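Putative transcription factor (Chaetomium thermophilum, PDB 5D5W) is a transcription factor that binds DNA through its HSF-type domain and probably adjusts gene expression to osmotic and oxidative stress. Local coordinates at residues S16-S19 against V20-S24; T41-P44 against K45-H49; F55-Q58 against L59-D63. One frame throughout, in Å; residues are numbered along the deposited sequence.

The three contacts come in series along one HSF-type DNA-binding domain. Contact 1 is the turn before strand 21-23 together with that strand, an outer one of the antiparallel sheet. Contact 2 is the end of helix 35-46 and the start of the loop after it. Contact 3 is most of helix 52-61 and the turn that ends it. The centres of contacts 1 and 2 are about 15 Å apart, and so are those of contacts 2 and 3; both pairs touch. Contacts 1 and 3 lie on opposite sides of the chain's centre, about 19 Å apart between centres. Contact 2 thus packs between the sheet-side turn and the DNA-reading helix. Contacts 2 and 3 both meet DNA; contact 1 does not.

Contact 1: S16-S19 against V20-S24; sequences SYHS and VVRWS
R22 lays its aliphatic chain across the imidazole of H18. This is a local contact in the turn that feeds strand 21-23, at one border of the antiparallel sheet of the HSF-type winged helix-turn-helix domain. R22 CD stands over one face of the H18 ring, 3.7 Å from its centroid, in a CH-pi contact. The guanidinium goes on past the ring, with the two planes 31° apart. R22 NH1 makes a weak hydrogen bond of 3.4 Å to H18 O. S19 O lies in the guanidinium plane at its edge, 3.7 Å from R22 NH1. R22 CG sits between the backbone N and the carbonyl carbon (chi1 64°), and the chain runs extended from there to NE, which carries it over the histidine.

The turn is fixed by Y17 O. V20 N donates to Y17 O at 2.8 Å. V21 N donates to Y17 O at 2.9 Å. The two donors arrive from opposite faces of that carbonyl plane. Further out, backbone bonds of V20 with L33 and of R22 with V31 tie the segment to strand 30-33. V20 and Y17 both pack on I42 of helix 35-46, and Y17 CB lies 4.3 Å from V20 CG2.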
loop_
_atom_site.group_PDB
_atom_site.type_symbol
_atom_site.label_atom_id
_atom_site.label_comp_id
_atom_site.label_asym_id
_atom_site.label_seq_id
_atom_site.Cartn_x
_atom_site.Cartn_y
_atom_site.Cartn_z
ATOM N N SER B 16 13.292 4.981 18.676
ATOM C CA SER B 16 13.916 5.276 17.382
ATOM C C SER B 16 12.835 5.557 16.351
ATOM O O SER B 16 12.948 6.489 15.550
ATOM C CB SER B 16 14.762 4.102 16.888
ATOM O OG SER B 16 15.568 3.571 17.918
ATOM N N TYR B 17 11.776 4.752 16.398
ATOM C CA TYR B 17 10.698 4.833 15.420
ATOM C C TYR B 17 9.633 5.870 15.761
ATOM O O TYR B 17 8.721 6.078 14.984
ATOM C CB TYR B 17 10.025 3.465 15.276
ATOM C CG TYR B 17 10.981 2.301 15.090
ATOM C CD1 TYR B 17 12.160 2.445 14.365
ATOM C CD2 TYR B 17 10.691 1.051 15.619
ATOM C CE1 TYR B 17 13.025 1.380 14.187
ATOM C CE2 TYR B 17 11.549 -0.018 15.445
ATOM C CZ TYR B 17 12.715 0.149 14.722
ATOM O OH TYR B 17 13.595 -0.905 14.529
ATOM N N HIS B 18 9.750 6.536 16.903
ATOM C CA HIS B 18 8.639 7.314 17.435
ATOM C C HIS B 18 7.926 8.162 16.381
ATOM O O HIS B 18 6.701 8.295 16.408
ATOM C CB HIS B 18 9.107 8.199 18.601
ATOM C CG HIS B 18 7.997 8.980 19.247
ATOM N ND1 HIS B 18 7.170 8.444 20.212
ATOM C CD2 HIS B 18 7.570 10.253 19.055
ATOM C CE1 HIS B 18 6.287 9.352 20.588
ATOM N NE2 HIS B 18 6.505 10.459 19.900
ATOM N N SER B 19 8.692 8.735 15.459
ATOM C CA SER B 19 8.146 9.682 14.481
ATOM C C SER B 19 7.254 9.011 13.439
ATOM O O SER B 19 6.313 9.627 12.935
ATOM C CB SER B 19 9.291 10.414 13.774
ATOM O OG SER B 19 10.190 9.485 13.185
ATOM N N VAL B 20 7.555 7.749 13.136
ATOM C CA VAL B 20 6.888 7.015 12.060
ATOM C C VAL B 20 5.971 5.868 12.522
ATOM O O VAL B 20 5.033 5.517 11.811
ATOM C CB VAL B 20 7.916 6.484 11.037
ATOM C CG1 VAL B 20 8.861 7.609 10.616
ATOM C CG2 VAL B 20 8.703 5.308 11.598
ATOM N N VAL B 21 6.249 5.272 13.679
ATOM C CA VAL B 21 5.339 4.302 14.298
ATOM C C VAL B 21 5.346 4.490 15.815
ATOM O O VAL B 21 6.416 4.441 16.438
ATOM C CB VAL B 21 5.745 2.841 13.993
ATOM C CG1 VAL B 21 4.779 1.854 14.643
ATOM C CG2 VAL B 21 5.791 2.599 12.502
ATOM N N ARG B 22 4.163 4.689 16.405
ATOM C CA ARG B 22 4.046 4.861 17.860
ATOM C C ARG B 22 2.659 4.519 18.397
ATOM O O ARG B 22 1.706 4.392 17.638
ATOM C CB ARG B 22 4.393 6.304 18.249
ATOM C CG ARG B 22 3.444 7.364 17.699
ATOM C CD ARG B 22 3.792 8.742 18.246
ATOM N NE ARG B 22 2.893 9.800 17.782
ATOM C CZ ARG B 22 2.928 10.365 16.572
ATOM N NH1 ARG B 22 3.811 9.971 15.650
ATOM N NH2 ARG B 22 2.060 11.326 16.275
ATOM N N TRP B 23 2.562 4.386 19.718
ATOM C CA TRP B 23 1.276 4.243 20.401
ATOM C C TRP B 23 0.489 5.541 20.304
ATOM O O TRP B 23 1.056 6.636 20.325
ATOM C CB TRP B 23 1.459 3.916 21.890
ATOM C CG TRP B 23 2.044 2.568 22.196
ATOM C CD1 TRP B 23 3.325 2.301 22.578
ATOM C CD2 TRP B 23 1.364 1.307 22.168
ATOM N NE1 TRP B 23 3.493 0.947 22.773
ATOM C CE2 TRP B 23 2.303 0.316 22.530
ATOM C CE3 TRP B 23 0.055 0.917 21.864
ATOM C CZ2 TRP B 23 1.977 -1.035 22.598
ATOM C CZ3 TRP B 23 -0.274 -0.432 21.939
ATOM C CH2 TRP B 23 0.684 -1.387 22.306
ATOM N N SER B 24 -0.827 5.410 20.216
ATOM C CA SER B 24 -1.713 6.555 20.318
ATOM C C SER B 24 -1.623 7.085 21.737
ATOM O O SER B 24 -1.480 6.312 22.680
ATOM C CB SER B 24 -3.157 6.157 20.013
ATOM O OG SER B 24 -3.766 5.552 21.139
#

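Contact 2: T41-P44 against K45-H49; sequences TILP and KHFKH. With nucleotides of chain A.
H49 packs its ring against L43 at CE1 and meets the DNA backbone with CB and CD2. H49 CB lies 3.3 Å from OP2 of DT4 of chain A. CG is held between the backbone N and the carbonyl carbon (chi1 61°), a setting that swings the ring toward the helix. On one side of the ring, ND1 is hydrogen-bonded to the backbone N of N51. On the other, H49 CD2 has OP1 of DT3 of chain A at its edge, in the ring plane, at 3.3 Å. NE2 comes near the two phosphate oxygens of DT3 of chain A. At the far end H49 CE1 approaches L43 CD1 at 4.0 Å. With an alanine here, N51 N would probably lose its acceptor and a gap would open between the L43 methyl groups and the phosphates.

The segment ends the first helix of the helix-turn-helix, helix 35-46, and enters the loop that leads to the recognition helix, 52-61. P44 kinks the helix, since its N has no hydrogen for the turn before. F47 N still reaches L43 O at 2.7 Å, the last helical bond across the two segments. L43 CD2 also packs on F47 CD2, 3.8 Å away. One residue on from F47, K48 N donates to OP1 of DT3 of chain A at 2.9 Å, in a fairly straight bond (161°). That phosphate oxygen is therefore approached by both K48 and H49.

On the opposite flank K45 runs extended alongside T41. K45 CG passes T41 O at 3.3 Å, and K45 NZ ends 3.8 Å from T41 CG2.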
loop_
_atom_site.group_PDB
_atom_site.type_symbol
_atom_site.label_atom_id
_atom_site.label_comp_id
_atom_site.label_asym_id
_atom_site.label_seq_id
_atom_site.Cartn_x
_atom_site.Cartn_y
_atom_site.Cartn_z
ATOM N N THR B 41 12.110 0.710 5.623
ATOM C CA THR B 41 13.192 0.566 6.609
ATOM C C THR B 41 12.848 -0.334 7.791
ATOM O O THR B 41 13.653 -1.167 8.192
ATOM C CB THR B 41 13.589 1.939 7.187
ATOM O OG1 THR B 41 13.783 2.875 6.119
ATOM C CG2 THR B 41 14.861 1.833 8.022
ATOM N N ILE B 42 11.654 -0.153 8.344
ATOM C CA ILE B 42 11.248 -0.817 9.589
ATOM C C ILE B 42 10.536 -2.153 9.340
ATOM O O ILE B 42 10.835 -3.162 9.994
ATOM C CB ILE B 42 10.358 0.118 10.427
ATOM C CG1 ILE B 42 11.113 1.421 10.710
ATOM C CG2 ILE B 42 9.962 -0.552 11.732
ATOM C CD1 ILE B 42 10.231 2.579 11.109
ATOM N N LEU B 43 9.606 -2.178 8.390
ATOM C CA LEU B 43 8.966 -3.448 8.035
ATOM C C LEU B 43 9.989 -4.556 7.798
ATOM O O LEU B 43 9.871 -5.619 8.389
ATOM C CB LEU B 43 8.050 -3.306 6.814
ATOM C CG LEU B 43 6.596 -2.953 7.095
ATOM C CD1 LEU B 43 5.818 -2.926 5.787
ATOM C CD2 LEU B 43 5.974 -3.944 8.073
ATOM N N PRO B 44 11.015 -4.304 6.965
ATOM C CA PRO B 44 11.983 -5.367 6.684
ATOM C C PRO B 44 12.891 -5.721 7.859
ATOM O O PRO B 44 13.477 -6.814 7.872
ATOM C CB PRO B 44 12.823 -4.805 5.527
ATOM C CG PRO B 44 12.216 -3.499 5.146
ATOM C CD PRO B 44 11.388 -3.045 6.300
ATOM N N LYS B 45 13.030 -4.807 8.818
ATOM C CA LYS B 45 13.795 -5.101 10.027
ATOM C C LYS B 45 13.086 -6.186 10.827
ATOM O O LYS B 45 13.717 -7.148 11.270
ATOM C CB LYS B 45 13.981 -3.853 10.901
ATOM C CG LYS B 45 15.156 -2.969 10.512
ATOM C CD LYS B 45 15.196 -1.706 11.363
ATOM C CE LYS B 45 16.107 -0.643 10.765
ATOM N NZ LYS B 45 15.951 0.664 11.465
ATOM N N HIS B 46 11.772 -6.036 10.985
ATOM C CA HIS B 46 10.989 -6.916 11.851
ATOM C C HIS B 46 10.299 -8.078 11.117
ATOM O O HIS B 46 10.006 -9.098 11.726
ATOM C CB HIS B 46 9.971 -6.081 12.632
ATOM C CG HIS B 46 10.602 -5.044 13.513
ATOM N ND1 HIS B 46 10.658 -5.163 14.886
ATOM C CD2 HIS B 46 11.227 -3.881 13.214
ATOM C CE1 HIS B 46 11.281 -4.115 15.394
ATOM N NE2 HIS B 46 11.639 -3.322 14.399
ATOM N N PHE B 47 10.065 -7.945 9.816
ATOM C CA PHE B 47 9.269 -8.931 9.079
ATOM C C PHE B 47 9.986 -9.395 7.816
ATOM O O PHE B 47 11.112 -8.974 7.547
ATOM C CB PHE B 47 7.891 -8.337 8.772
ATOM C CG PHE B 47 7.090 -8.017 10.006
ATOM C CD1 PHE B 47 6.455 -9.026 10.716
ATOM C CD2 PHE B 47 6.983 -6.719 10.467
ATOM C CE1 PHE B 47 5.724 -8.743 11.860
ATOM C CE2 PHE B 47 6.256 -6.429 11.611
ATOM C CZ PHE B 47 5.625 -7.442 12.308
ATOM N N LYS B 48 9.337 -10.268 7.050
ATOM C CA LYS B 48 9.960 -10.909 5.889
ATOM C C LYS B 48 9.574 -10.241 4.555
ATOM O O LYS B 48 9.604 -10.882 3.499
ATOM C CB LYS B 48 9.584 -12.400 5.853
ATOM C CG LYS B 48 9.705 -13.143 7.183
ATOM C CD LYS B 48 9.187 -14.575 7.048
ATOM C CE LYS B 48 9.161 -15.330 8.373
ATOM N NZ LYS B 48 8.602 -16.713 8.240
ATOM N N HIS B 49 9.231 -8.956 4.605
ATOM C CA HIS B 49 8.771 -8.219 3.424
ATOM C C HIS B 49 8.920 -6.721 3.669
ATOM O O HIS B 49 9.266 -6.309 4.771
ATOM C CB HIS B 49 7.298 -8.524 3.160
ATOM C CG HIS B 49 6.408 -8.115 4.286
ATOM N ND1 HIS B 49 5.617 -6.991 4.245
ATOM C CD2 HIS B 49 6.220 -8.661 5.508
ATOM C CE1 HIS B 49 4.970 -6.866 5.389
ATOM N NE2 HIS B 49 5.316 -7.870 6.173
ATOM P P DT A 3 5.259 -11.928 7.088
ATOM O OP1 DT A 3 6.634 -11.389 7.262
ATOM O OP2 DT A 3 4.101 -11.231 7.714
ATOM O "O5'" DT A 3 4.972 -12.085 5.533
ATOM C "C5'" DT A 3 5.915 -12.782 4.709
ATOM C "C4'" DT A 3 5.354 -12.962 3.320
ATOM O "O4'" DT A 3 4.222 -13.855 3.371
ATOM C "C3'" DT A 3 4.854 -11.675 2.662
ATOM O "O3'" DT A 3 5.518 -11.524 1.409
ATOM C "C2'" DT A 3 3.360 -11.899 2.498
ATOM C "C1'" DT A 3 3.249 -13.409 2.458
ATOM N N1 DT A 3 1.947 -13.958 2.889
ATOM C C2 DT A 3 1.292 -14.860 2.079
ATOM O O2 DT A 3 1.725 -15.221 0.996
ATOM N N3 DT A 3 0.103 -15.322 2.582
ATOM C C4 DT A 3 -0.487 -14.971 3.782
ATOM O O4 DT A 3 -1.568 -15.459 4.098
ATOM C C5 DT A 3 0.259 -14.028 4.583
ATOM C C7 DT A 3 -0.294 -13.601 5.906
ATOM C C6 DT A 3 1.422 -13.578 4.104
ATOM P P DT A 4 5.256 -10.245 0.515
ATOM O OP1 DT A 4 6.516 -9.940 -0.205
ATOM O OP2 DT A 4 4.597 -9.209 1.354
ATOM O "O5'" DT A 4 4.200 -10.766 -0.561
ATOM C "C5'" DT A 4 4.477 -11.929 -1.361
ATOM C "C4'" DT A 4 3.285 -12.256 -2.229
ATOM O "O4'" DT A 4 2.224 -12.848 -1.439
ATOM C "C3'" DT A 4 2.668 -11.045 -2.928
ATOM O "O3'" DT A 4 2.552 -11.338 -4.320
ATOM C "C2'" DT A 4 1.313 -10.877 -2.262
ATOM C "C1'" DT A 4 0.987 -12.298 -1.845
ATOM N N1 DT A 4 0.033 -12.451 -0.727
ATOM C C2 DT A 4 -0.930 -13.431 -0.824
ATOM O O2 DT A 4 -1.041 -14.166 -1.792
ATOM N N3 DT A 4 -1.772 -13.511 0.255
ATOM C C4 DT A 4 -1.738 -12.741 1.401
ATOM O O4 DT A 4 -2.549 -12.944 2.299
ATOM C C5 DT A 4 -0.702 -11.740 1.438
ATOM C C7 DT A 4 -0.605 -10.843 2.629
ATOM C C6 DT A 4 0.123 -11.648 0.389
#

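Contact 3: F55-Q58 against L59-D63; sequences FVRQ and LNKYD. With nucleotides of chain C; nucleotides of chain A.
F55 and L59 form the tight part of this contact. F55 CG is anti to the backbone N (chi1 179°), which brings the ring beside the next turn. L59 CD1 then lies over the ring near its rim, 3.4 Å from F55 CE2. F4 and L8 of helix 3-12, with F30 and F85 of the sheet, pack around L59.

The other side of the helix is polar and faces DNA, and there K61 stays partly exposed. This is the recognition helix of the helix-turn-helix, set in the major groove. R57 bends at chi2 and lays one guanidinium face on DA7 of chain C, with R57 CZ 3.4 Å from C8 of that adenine. Its NE is hydrogen-bonded to O6 of a guanine. R57 NH1 donates to a water at 2.8 Å, and this water lies 2.7 Å from OP2 of DA7 of chain C.

N60 ND2 donates to OP2 of DT6 of chain C at 3.1 Å, in a straight bond (165°). It also bonds F64 O. Across the helix, Y62 OH makes a very short 2.5 Å bond to OP2 of DG2 of chain A. Q58 lies alongside Y62, its amide turned 85° to the ring. Q58 OE1 is buried with no hydrogen-bonding partner and has K61 CD at 3.5 Å. A Schellman motif ends the helix, with D63 at positive phi and F64 N bonded to L59 O.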
loop_
_atom_site.group_PDB
_atom_site.type_symbol
_atom_site.label_atom_id
_atom_site.label_comp_id
_atom_site.label_asym_id
_atom_site.label_seq_id
_atom_site.Cartn_x
_atom_site.Cartn_y
_atom_site.Cartn_z
ATOM N N PHE B 55 1.446 -6.137 5.785
ATOM C CA PHE B 55 1.374 -5.731 7.187
ATOM C C PHE B 55 -0.070 -5.520 7.581
ATOM O O PHE B 55 -0.504 -5.949 8.637
ATOM C CB PHE B 55 2.155 -4.432 7.400
ATOM C CG PHE B 55 2.117 -3.917 8.814
ATOM C CD1 PHE B 55 2.743 -4.606 9.828
ATOM C CD2 PHE B 55 1.462 -2.740 9.113
ATOM C CE1 PHE B 55 2.715 -4.139 11.129
ATOM C CE2 PHE B 55 1.435 -2.255 10.408
ATOM C CZ PHE B 55 2.064 -2.963 11.420
ATOM N N VAL B 56 -0.815 -4.837 6.722
ATOM C CA VAL B 56 -2.225 -4.609 6.961
ATOM C C VAL B 56 -2.987 -5.934 7.058
ATOM O O VAL B 56 -3.805 -6.110 7.956
ATOM C CB VAL B 56 -2.832 -3.717 5.864
ATOM C CG1 VAL B 56 -4.358 -3.733 5.924
ATOM C CG2 VAL B 56 -2.310 -2.295 6.003
ATOM N N ARG B 57 -2.715 -6.858 6.142
ATOM C CA ARG B 57 -3.399 -8.152 6.130
ATOM C C ARG B 57 -3.231 -8.888 7.443
ATOM O O ARG B 57 -4.190 -9.416 7.976
ATOM C CB ARG B 57 -2.881 -9.041 5.008
ATOM C CG ARG B 57 -3.600 -10.384 4.893
ATOM C CD ARG B 57 -4.917 -10.267 4.142
ATOM N NE ARG B 57 -5.753 -11.463 4.271
ATOM C CZ ARG B 57 -6.506 -11.755 5.334
ATOM N NH1 ARG B 57 -6.540 -10.953 6.390
ATOM N NH2 ARG B 57 -7.236 -12.867 5.347
ATOM N N GLN B 58 -2.006 -8.934 7.954
ATOM C CA GLN B 58 -1.738 -9.581 9.239
ATOM C C GLN B 58 -2.522 -8.940 10.376
ATOM O O GLN B 58 -2.959 -9.614 11.299
ATOM C CB GLN B 58 -0.240 -9.515 9.574
ATOM C CG GLN B 58 0.622 -10.581 8.907
ATOM C CD GLN B 58 0.437 -11.954 9.535
ATOM O OE1 GLN B 58 -0.585 -12.618 9.325
ATOM N NE2 GLN B 58 1.422 -12.387 10.309
ATOM N N LEU B 59 -2.669 -7.627 10.328
ATOM C CA LEU B 59 -3.402 -6.933 11.361
ATOM C C LEU B 59 -4.868 -7.362 11.317
ATOM O O LEU B 59 -5.434 -7.670 12.349
ATOM C CB LEU B 59 -3.235 -5.409 11.220
ATOM C CG LEU B 59 -1.838 -4.829 11.536
ATOM C CD1 LEU B 59 -1.674 -3.439 10.948
ATOM C CD2 LEU B 59 -1.547 -4.783 13.028
ATOM N N ASN B 60 -5.481 -7.398 10.136
ATOM C CA ASN B 60 -6.865 -7.905 10.006
ATOM C C ASN B 60 -7.001 -9.405 10.305
ATOM O O ASN B 60 -8.055 -9.867 10.727
ATOM C CB ASN B 60 -7.426 -7.640 8.602
ATOM C CG ASN B 60 -7.773 -6.190 8.366
ATOM O OD1 ASN B 60 -7.651 -5.694 7.251
ATOM N ND2 ASN B 60 -8.224 -5.503 9.410
ATOM N N LYS B 61 -5.935 -10.159 10.080
ATOM C CA LYS B 61 -5.924 -11.600 10.324
ATOM C C LYS B 61 -5.991 -11.901 11.811
ATOM O O LYS B 61 -6.637 -12.850 12.211
ATOM C CB LYS B 61 -4.660 -12.235 9.726
ATOM C CG LYS B 61 -4.857 -13.639 9.175
ATOM C CD LYS B 61 -3.600 -14.132 8.462
ATOM C CE LYS B 61 -3.848 -15.400 7.646
ATOM N NZ LYS B 61 -2.598 -16.186 7.384
ATOM N N TYR B 62 -5.306 -11.096 12.619
ATOM C CA TYR B 62 -5.307 -11.237 14.077
ATOM C C TYR B 62 -6.305 -10.298 14.785
ATOM O O TYR B 62 -6.178 -10.022 15.982
ATOM C CB TYR B 62 -3.905 -10.971 14.622
ATOM C CG TYR B 62 -2.928 -12.101 14.439
ATOM C CD1 TYR B 62 -2.544 -12.891 15.510
ATOM C CD2 TYR B 62 -2.380 -12.370 13.203
ATOM C CE1 TYR B 62 -1.637 -13.920 15.346
ATOM C CE2 TYR B 62 -1.471 -13.393 13.033
ATOM C CZ TYR B 62 -1.107 -14.157 14.108
ATOM O OH TYR B 62 -0.205 -15.173 13.928
ATOM N N ASP B 63 -7.273 -9.791 14.034
ATOM C CA ASP B 63 -8.426 -9.101 14.601
ATOM C C ASP B 63 -8.162 -7.644 15.036
ATOM O O ASP B 63 -8.860 -7.115 15.911
ATOM C CB ASP B 63 -9.026 -9.942 15.746
ATOM C CG ASP B 63 -10.521 -9.712 15.941
ATOM O OD1 ASP B 63 -11.248 -9.559 14.935
ATOM O OD2 ASP B 63 -10.969 -9.701 17.113
ATOM P P DA C 7 -11.976 -9.625 8.757
ATOM O OP1 DA C 7 -12.898 -10.207 9.767
ATOM O OP2 DA C 7 -10.555 -9.389 9.122
ATOM O "O5'" DA C 7 -12.024 -10.525 7.445
ATOM C "C5'" DA C 7 -13.223 -10.551 6.644
ATOM C "C4'" DA C 7 -13.048 -11.457 5.449
ATOM O "O4'" DA C 7 -12.238 -10.788 4.453
ATOM C "C3'" DA C 7 -12.335 -12.773 5.743
ATOM O "O3'" DA C 7 -12.939 -13.785 4.932
ATOM C "C2'" DA C 7 -10.909 -12.485 5.317
ATOM C "C1'" DA C 7 -11.152 -11.624 4.099
ATOM N N9 DA C 7 -10.037 -10.774 3.680
ATOM C C8 DA C 7 -9.254 -9.947 4.448
ATOM N N7 DA C 7 -8.322 -9.321 3.770
ATOM C C5 DA C 7 -8.503 -9.764 2.466
ATOM C C6 DA C 7 -7.827 -9.480 1.267
ATOM N N6 DA C 7 -6.798 -8.635 1.180
ATOM N N1 DA C 7 -8.263 -10.085 0.142
ATOM C C2 DA C 7 -9.303 -10.927 0.229
ATOM N N3 DA C 7 -10.006 -11.288 1.299
ATOM C C4 DA C 7 -9.553 -10.662 2.398
ATOM P P DG A 2 2.127 -15.863 11.759
ATOM O OP1 DG A 2 2.973 -15.199 12.787
ATOM O OP2 DG A 2 0.678 -15.547 11.649
ATOM O "O5'" DG A 2 2.798 -15.584 10.344
ATOM C "C5'" DG A 2 4.206 -15.802 10.155
ATOM C "C4'" DG A 2 4.643 -15.371 8.773
ATOM O "O4'" DG A 2 4.127 -16.277 7.768
ATOM C "C3'" DG A 2 4.193 -13.977 8.341
ATOM O "O3'" DG A 2 5.280 -13.430 7.586
ATOM C "C2'" DG A 2 2.954 -14.259 7.509
ATOM C "C1'" DG A 2 3.326 -15.568 6.828
ATOM N N9 DG A 2 2.225 -16.445 6.441
ATOM C C8 DG A 2 1.161 -16.831 7.219
ATOM N N7 DG A 2 0.362 -17.669 6.616
ATOM C C5 DG A 2 0.948 -17.869 5.373
ATOM C C6 DG A 2 0.536 -18.677 4.282
ATOM O O6 DG A 2 -0.458 -19.412 4.197
ATOM N N1 DG A 2 1.413 -18.572 3.207
ATOM C C2 DG A 2 2.545 -17.792 3.184
ATOM N N2 DG A 2 3.268 -17.828 2.053
ATOM N N3 DG A 2 2.947 -17.045 4.201
ATOM C C4 DG A 2 2.106 -17.129 5.253
ATOM P P DT C 6 -10.975 -2.983 9.078
ATOM O OP1 DT C 6 -11.673 -3.035 10.388
ATOM O OP2 DT C 6 -9.512 -2.739 9.029
ATOM O "O5'" DT C 6 -11.292 -4.336 8.307
ATOM C "C5'" DT C 6 -12.653 -4.731 8.116
ATOM C "C4'" DT C 6 -12.701 -6.014 7.325
ATOM O "O4'" DT C 6 -12.253 -5.736 5.986
ATOM C "C3'" DT C 6 -11.805 -7.139 7.852
ATOM O "O3'" DT C 6 -12.626 -8.243 8.254
ATOM C "C2'" DT C 6 -10.894 -7.473 6.680
ATOM C "C1'" DT C 6 -11.636 -6.898 5.495
ATOM N N1 DT C 6 -10.792 -6.507 4.362
ATOM C C2 DT C 6 -11.034 -7.077 3.135
ATOM O O2 DT C 6 -11.910 -7.903 2.944
ATOM N N3 DT C 6 -10.204 -6.648 2.133
ATOM C C4 DT C 6 -9.181 -5.726 2.235
ATOM O O4 DT C 6 -8.520 -5.439 1.243
ATOM C C5 DT C 6 -8.988 -5.162 3.548
ATOM C C7 DT C 6 -7.906 -4.148 3.752
ATOM C C6 DT C 6 -9.795 -5.571 4.533
HETATM O O HOH W 1 -8.689 -11.037 8.165
#